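Local coordinates for acetyl-CoA hydrolase/transferase family protein (PDB 2NVV) that probably transfers coenzyme A between acyl-CoA and acetate or hydrolyses acetyl-CoA, and binds zinc, at residues Ala128-Thr140 against Ile194-Ile206. Sequence-based numbering, arbitrary orientation.
Sequences ADVTEDGKILPTT and IGKPYVQVDPAKI
Lys-135 lays its extended aliphatic chain obliquely over one face of the Tyr-198 ring, with CD 4.1 Å from the ring centroid and offset toward the rim. The ring can lie there because chi1 of Tyr-198 (65°) sets CG between the backbone N and the carbonyl carbon. A long lysine suits this partly exposed place: its methylenes make the CH-pi contact while NZ comes over the hydroxyl end of the ring, 4.0 Å from Tyr-198 OH. Gln-200, the non-hydrogen-bonded partner of Lys-135, lies on the same side of the sheet and crosses the same methylenes. On the other face of the sheet, Ile-136 and Val-199 form the antiparallel hydrogen-bonded pair, Ile-136 N giving to Val-199 O at 2.8 Å and Val-199 N to Ile-136 O at 3.0 Å. Both are buried, where beta-branched apolar side chains suit a strand; Ile-136 CB meets Val-199 CG1. The Ile-136 and Val-201 side chains cross at about a right angle, CD1 meeting CG2. Val-201 N extends the ladder to Gly-134 O, 2.8 Å away. Gly-134, with positive phi, closes the type I turn from Thr-131; lacking a side chain, it lets its CA approach Val-201 O to 3.4 Å, while the Pro-203 ring packs against the turn. In the resulting small antiparallel sheet, 135-137 lies between 129-130 and 199-200. Val-199 packs on Leu-145 and Val-201 on Cys-149 of helix 145-151, Val-201 also touching strand 154-160; through Pro-203 the chain enters strand 206-212, where Ile-206 packs on 154-160.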
ATOM      1  N   ALA A 128       9.753  32.764  -6.007  1.00 10.64           N
ATOM      2  CA  ALA A 128       8.997  33.901  -6.534  1.00 12.21           C
ATOM      3  C   ALA A 128       9.391  35.103  -5.681  1.00 13.64           C
ATOM      4  O   ALA A 128       9.190  36.255  -6.068  1.00 12.48           O
ATOM      5  CB  ALA A 128       7.486  33.645  -6.427  1.00 11.35           C
ATOM      6  N   ASP A 129       9.946  34.813  -4.508  1.00 14.78           N
ATOM      7  CA  ASP A 129      10.400  35.843  -3.584  1.00 16.86           C
ATOM      8  C   ASP A 129      11.136  35.248  -2.396  1.00 17.29           C
ATOM      9  O   ASP A 129      10.691  34.275  -1.784  1.00 17.20           O
ATOM     10  CB  ASP A 129       9.227  36.674  -3.077  1.00 17.74           C
ATOM     11  CG  ASP A 129       9.673  37.949  -2.391  1.00 20.30           C
ATOM     12  OD1 ASP A 129      10.436  38.721  -3.008  1.00 21.64           O
ATOM     13  OD2 ASP A 129       9.262  38.187  -1.239  1.00 21.17           O
ATOM     14  N   VAL A 130      12.283  35.840  -2.086  1.00 16.87           N
ATOM     15  CA  VAL A 130      13.100  35.414  -0.957  1.00 16.02           C
ATOM     16  C   VAL A 130      13.353  36.652  -0.103  1.00 16.08           C
ATOM     17  O   VAL A 130      13.936  37.632  -0.560  1.00 15.48           O
ATOM     18  CB  VAL A 130      14.443  34.815  -1.426  1.00 16.27           C
ATOM     19  CG1 VAL A 130      15.176  35.811  -2.313  1.00 15.19           C
ATOM     20  CG2 VAL A 130      15.282  34.412  -0.221  1.00 15.41           C
ATOM     21  N   THR A 131      12.881  36.608   1.136  1.00 17.00           N
ATOM     22  CA  THR A 131      13.040  37.717   2.066  1.00 17.58           C
ATOM     23  C   THR A 131      14.447  37.720   2.660  1.00 18.04           C
ATOM     24  O   THR A 131      15.165  36.718   2.615  1.00 18.85           O
ATOM     25  CB  THR A 131      12.013  37.610   3.206  1.00 17.40           C
ATOM     26  OG1 THR A 131      10.702  37.492   2.646  1.00 16.88           O
ATOM     27  CG2 THR A 131      12.045  38.835   4.066  1.00 19.10           C
ATOM     28  N   GLU A 132      14.835  38.856   3.222  1.00 19.12           N
ATOM     29  CA  GLU A 132      16.147  39.000   3.831  1.00 19.76           C
ATOM     30  C   GLU A 132      16.221  38.199   5.129  1.00 19.68           C
ATOM     31  O   GLU A 132      17.300  37.763   5.532  1.00 18.53           O
ATOM     32  CB  GLU A 132      16.419  40.471   4.115  1.00 20.21           C
ATOM     33  CG  GLU A 132      17.879  40.798   4.207  1.00 22.11           C
ATOM     34  CD  GLU A 132      18.563  40.778   2.855  1.00 22.47           C
ATOM     35  OE1 GLU A 132      19.804  40.629   2.829  1.00 22.29           O
ATOM     36  OE2 GLU A 132      17.871  40.923   1.822  1.00 24.33           O
ATOM     37  N   ASP A 133      15.073  38.011   5.777  1.00 19.95           N
ATOM     38  CA  ASP A 133      15.016  37.249   7.017  1.00 20.35           C
ATOM     39  C   ASP A 133      14.769  35.772   6.732  1.00 19.76           C
ATOM     40  O   ASP A 133      14.278  35.036   7.585  1.00 20.41           O
ATOM     41  CB  ASP A 133      13.928  37.805   7.952  1.00 22.27           C
ATOM     42  CG  ASP A 133      12.531  37.707   7.360  1.00 24.26           C
ATOM     43  OD1 ASP A 133      12.410  37.349   6.167  1.00 25.20           O
ATOM     44  OD2 ASP A 133      11.549  37.993   8.088  1.00 24.53           O
ATOM     45  N   GLY A 134      15.106  35.353   5.514  1.00 18.55           N
ATOM     46  CA  GLY A 134      14.962  33.959   5.120  1.00 15.99           C
ATOM     47  C   GLY A 134      13.587  33.383   4.823  1.00 14.37           C
ATOM     48  O   GLY A 134      13.342  32.211   5.110  1.00 14.46           O
ATOM     49  N   LYS A 135      12.683  34.179   4.266  1.00 13.48           N
ATOM     50  CA  LYS A 135      11.357  33.659   3.937  1.00 13.11           C
ATOM     51  C   LYS A 135      11.319  33.318   2.452  1.00 11.83           C
ATOM     52  O   LYS A 135      11.575  34.168   1.595  1.00 11.53           O
ATOM     53  CB  LYS A 135      10.259  34.676   4.267  1.00 14.47           C
ATOM     54  CG  LYS A 135      10.017  34.870   5.743  1.00 16.76           C
ATOM     55  CD  LYS A 135       8.815  35.762   5.970  1.00 18.89           C
ATOM     56  CE  LYS A 135       8.583  36.036   7.457  1.00 19.93           C
ATOM     57  NZ  LYS A 135       7.398  36.938   7.650  1.00 22.27           N
ATOM     58  N   ILE A 136      11.002  32.062   2.156  1.00 11.58           N
ATOM     59  CA  ILE A 136      10.959  31.598   0.779  1.00 10.44           C
ATOM     60  C   ILE A 136       9.543  31.417   0.252  1.00  8.58           C
ATOM     61  O   ILE A 136       8.696  30.829   0.921  1.00  9.93           O
ATOM     62  CB  ILE A 136      11.723  30.253   0.633  1.00 11.16           C
ATOM     63  CG1 ILE A 136      13.231  30.492   0.732  1.00 12.15           C
ATOM     64  CG2 ILE A 136      11.377  29.582  -0.682  1.00 10.31           C
ATOM     65  CD1 ILE A 136      13.717  30.759   2.136  1.00 11.41           C
ATOM     66  N   LEU A 137       9.296  31.937  -0.948  1.00  7.67           N
ATOM     67  CA  LEU A 137       8.001  31.794  -1.601  1.00  6.62           C
ATOM     68  C   LEU A 137       8.265  30.972  -2.866  1.00  6.39           C
ATOM     69  O   LEU A 137       8.891  31.460  -3.813  1.00  6.39           O
ATOM     70  CB  LEU A 137       7.400  33.165  -1.964  1.00  7.54           C
ATOM     71  CG  LEU A 137       6.026  33.167  -2.663  1.00  6.39           C
ATOM     72  CD1 LEU A 137       4.977  32.497  -1.799  1.00  6.39           C
ATOM     73  CD2 LEU A 137       5.608  34.591  -2.960  1.00  6.39           C
ATOM     74  N   PRO A 138       7.796  29.714  -2.889  1.00  6.39           N
ATOM     75  CA  PRO A 138       7.959  28.784  -4.009  1.00  6.39           C
ATOM     76  C   PRO A 138       7.233  29.296  -5.243  1.00  6.92           C
ATOM     77  O   PRO A 138       6.504  30.286  -5.171  1.00  6.50           O
ATOM     78  CB  PRO A 138       7.311  27.493  -3.503  1.00  6.39           C
ATOM     79  CG  PRO A 138       7.202  27.673  -2.031  1.00  6.39           C
ATOM     80  CD  PRO A 138       6.924  29.127  -1.863  1.00  6.39           C
ATOM     81  N   THR A 139       7.421  28.620  -6.370  1.00  6.70           N
ATOM     82  CA  THR A 139       6.744  29.025  -7.581  1.00  6.88           C
ATOM     83  C   THR A 139       5.566  28.108  -7.855  1.00  6.40           C
ATOM     84  O   THR A 139       4.592  28.106  -7.107  1.00  6.39           O
ATOM     85  CB  THR A 139       7.686  29.052  -8.800  1.00  6.39           C
ATOM     86  OG1 THR A 139       8.399  27.819  -8.890  1.00  6.39           O
ATOM     87  CG2 THR A 139       8.665  30.195  -8.682  1.00  6.39           C
ATOM     88  N   THR A 140       5.658  27.304  -8.906  1.00  6.90           N
ATOM     89  CA  THR A 140       4.544  26.440  -9.281  1.00  6.39           C
ATOM     90  C   THR A 140       4.573  24.971  -8.842  1.00  6.39           C
ATOM     91  O   THR A 140       3.667  24.215  -9.184  1.00  6.39           O
ATOM     92  CB  THR A 140       4.340  26.510 -10.810  1.00  6.43           C
ATOM     93  OG1 THR A 140       5.588  26.260 -11.473  1.00  7.68           O
ATOM     94  CG2 THR A 140       3.823  27.891 -11.207  1.00  6.39           C
ATOM     95  N   ILE A 194      -3.251  24.199   6.635  1.00  7.25           N
ATOM     96  CA  ILE A 194      -2.708  23.773   7.909  1.00  8.23           C
ATOM     97  C   ILE A 194      -1.288  24.284   8.137  1.00  8.97           C
ATOM     98  O   ILE A 194      -0.727  24.087   9.205  1.00  8.91           O
ATOM     99  CB  ILE A 194      -2.743  22.228   8.029  1.00  8.83           C
ATOM    100  CG1 ILE A 194      -1.838  21.585   6.967  1.00  7.90           C
ATOM    101  CG2 ILE A 194      -4.177  21.737   7.855  1.00  7.70           C
ATOM    102  CD1 ILE A 194      -1.851  20.073   6.999  1.00  7.56           C
ATOM    103  N   GLY A 195      -0.721  24.960   7.143  1.00  9.27           N
ATOM    104  CA  GLY A 195       0.629  25.485   7.284  1.00  9.49           C
ATOM    105  C   GLY A 195       0.769  26.974   6.995  1.00 10.02           C
ATOM    106  O   GLY A 195      -0.127  27.758   7.305  1.00 11.22           O
ATOM    107  N   LYS A 196       1.901  27.363   6.410  1.00 10.38           N
ATOM    108  CA  LYS A 196       2.159  28.756   6.065  1.00 10.09           C
ATOM    109  C   LYS A 196       2.335  28.935   4.557  1.00  9.14           C
ATOM    110  O   LYS A 196       2.616  27.983   3.832  1.00  8.21           O
ATOM    111  CB  LYS A 196       3.401  29.270   6.809  1.00 11.20           C
ATOM    112  CG  LYS A 196       3.204  29.360   8.311  1.00 13.02           C
ATOM    113  CD  LYS A 196       4.421  29.905   9.019  1.00 15.71           C
ATOM    114  CE  LYS A 196       4.203  29.897  10.529  1.00 18.06           C
ATOM    115  NZ  LYS A 196       5.307  30.571  11.269  1.00 19.09           N
ATOM    116  N   PRO A 197       2.150  30.166   4.068  1.00  9.40           N
ATOM    117  CA  PRO A 197       2.292  30.455   2.637  1.00 10.13           C
ATOM    118  C   PRO A 197       3.749  30.669   2.222  1.00  9.77           C
ATOM    119  O   PRO A 197       4.035  31.190   1.139  1.00 10.32           O
ATOM    120  CB  PRO A 197       1.437  31.709   2.462  1.00  9.15           C
ATOM    121  CG  PRO A 197       1.669  32.437   3.742  1.00  9.44           C
ATOM    122  CD  PRO A 197       1.625  31.339   4.798  1.00  8.43           C
ATOM    123  N   TYR A 198       4.664  30.246   3.083  1.00  8.32           N
ATOM    124  CA  TYR A 198       6.081  30.405   2.811  1.00  8.94           C
ATOM    125  C   TYR A 198       6.876  29.489   3.723  1.00  8.94           C
ATOM    126  O   TYR A 198       6.354  28.978   4.711  1.00  9.71           O
ATOM    127  CB  TYR A 198       6.499  31.863   3.054  1.00  7.88           C
ATOM    128  CG  TYR A 198       6.378  32.286   4.498  1.00  8.72           C
ATOM    129  CD1 TYR A 198       7.325  31.898   5.438  1.00 10.15           C
ATOM    130  CD2 TYR A 198       5.291  33.026   4.936  1.00  8.82           C
ATOM    131  CE1 TYR A 198       7.198  32.227   6.775  1.00 10.65           C
ATOM    132  CE2 TYR A 198       5.151  33.364   6.283  1.00 10.09           C
ATOM    133  CZ  TYR A 198       6.110  32.957   7.198  1.00 10.42           C
ATOM    134  OH  TYR A 198       5.977  33.265   8.538  1.00 11.06           O
ATOM    135  N   VAL A 199       8.142  29.287   3.387  1.00  8.75           N
ATOM    136  CA  VAL A 199       9.015  28.456   4.191  1.00 10.39           C
ATOM    137  C   VAL A 199      10.068  29.364   4.835  1.00 10.77           C
ATOM    138  O   VAL A 199      10.679  30.188   4.168  1.00 11.29           O
ATOM    139  CB  VAL A 199       9.673  27.339   3.320  1.00 10.07           C
ATOM    140  CG1 VAL A 199       9.953  27.868   1.954  1.00 12.24           C
ATOM    141  CG2 VAL A 199      10.975  26.850   3.956  1.00 11.45           C
ATOM    142  N   GLN A 200      10.249  29.223   6.143  1.00 12.05           N
ATOM    143  CA  GLN A 200      11.210  30.024   6.899  1.00 13.47           C
ATOM    144  C   GLN A 200      12.539  29.309   7.120  1.00 14.44           C
ATOM    145  O   GLN A 200      12.575  28.196   7.645  1.00 15.32           O
ATOM    146  CB  GLN A 200      10.610  30.381   8.258  1.00 14.20           C
ATOM    147  CG  GLN A 200      11.506  31.201   9.172  1.00 14.17           C
ATOM    148  CD  GLN A 200      11.586  32.658   8.772  1.00 15.40           C
ATOM    149  OE1 GLN A 200      12.410  33.040   7.947  1.00 14.19           O
ATOM    150  NE2 GLN A 200      10.723  33.478   9.350  1.00 16.42           N
ATOM    151  N   VAL A 201      13.631  29.953   6.721  1.00 14.91           N
ATOM    152  CA  VAL A 201      14.963  29.380   6.896  1.00 14.91           C
ATOM    153  C   VAL A 201      15.893  30.431   7.476  1.00 14.91           C
ATOM    154  O   VAL A 201      15.539  31.604   7.542  1.00 16.52           O
ATOM    155  CB  VAL A 201      15.573  28.908   5.565  1.00 14.91           C
ATOM    156  CG1 VAL A 201      14.605  28.008   4.839  1.00 14.91           C
ATOM    157  CG2 VAL A 201      15.956  30.112   4.718  1.00 14.91           C
ATOM    158  N   ASP A 202      17.078  30.005   7.906  1.00 18.70           N
ATOM    159  CA  ASP A 202      18.065  30.931   8.447  1.00 19.36           C
ATOM    160  C   ASP A 202      18.733  31.537   7.223  1.00 18.74           C
ATOM    161  O   ASP A 202      19.390  30.832   6.453  1.00 18.95           O
ATOM    162  CB  ASP A 202      19.114  30.190   9.285  1.00 21.18           C
ATOM    163  CG  ASP A 202      20.129  31.132   9.931  1.00 22.00           C
ATOM    164  OD1 ASP A 202      20.378  32.237   9.393  1.00 23.76           O
ATOM    165  OD2 ASP A 202      20.696  30.767  10.975  1.00 22.99           O
ATOM    166  N   PRO A 203      18.576  32.851   7.021  1.00 17.54           N
ATOM    167  CA  PRO A 203      19.183  33.514   5.859  1.00 15.93           C
ATOM    168  C   PRO A 203      20.679  33.241   5.704  1.00 15.52           C
ATOM    169  O   PRO A 203      21.230  33.356   4.612  1.00 15.50           O
ATOM    170  CB  PRO A 203      18.856  34.990   6.096  1.00 16.42           C
ATOM    171  CG  PRO A 203      18.733  35.086   7.580  1.00 15.70           C
ATOM    172  CD  PRO A 203      17.978  33.835   7.936  1.00 16.34           C
ATOM    173  N   ALA A 204      21.326  32.854   6.798  1.00 14.98           N
ATOM    174  CA  ALA A 204      22.749  32.553   6.786  1.00 15.03           C
ATOM    175  C   ALA A 204      23.051  31.325   5.920  1.00 15.71           C
ATOM    176  O   ALA A 204      24.181  31.143   5.448  1.00 16.47           O
ATOM    177  CB  ALA A 204      23.234  32.319   8.210  1.00 13.66           C
ATOM    178  N   LYS A 205      22.040  30.478   5.721  1.00 15.26           N
ATOM    179  CA  LYS A 205      22.195  29.270   4.912  1.00 14.42           C
ATOM    180  C   LYS A 205      22.146  29.555   3.415  1.00 13.85           C
ATOM    181  O   LYS A 205      22.551  28.705   2.620  1.00 14.59           O
ATOM    182  CB  LYS A 205      21.102  28.261   5.245  1.00 14.32           C
ATOM    183  CG  LYS A 205      21.104  27.799   6.673  1.00 14.96           C
ATOM    184  CD  LYS A 205      19.986  26.795   6.934  1.00 15.97           C
ATOM    185  CE  LYS A 205      20.173  25.518   6.131  1.00 14.82           C
ATOM    186  NZ  LYS A 205      19.112  24.515   6.440  1.00 14.65           N
ATOM    187  N   ILE A 206      21.636  30.728   3.031  1.00 12.74           N
ATOM    188  CA  ILE A 206      21.543  31.104   1.618  1.00 12.21           C
ATOM    189  C   ILE A 206      22.919  31.549   1.112  1.00 11.90           C
ATOM    190  O   ILE A 206      23.336  32.681   1.348  1.00 11.60           O
ATOM    191  CB  ILE A 206      20.565  32.282   1.394  1.00 12.87           C
ATOM    192  CG1 ILE A 206      19.287  32.095   2.211  1.00 13.43           C
ATOM    193  CG2 ILE A 206      20.228  32.392  -0.076  1.00 11.42           C
ATOM    194  CD1 ILE A 206      18.487  30.880   1.848  1.00 15.78           C
TER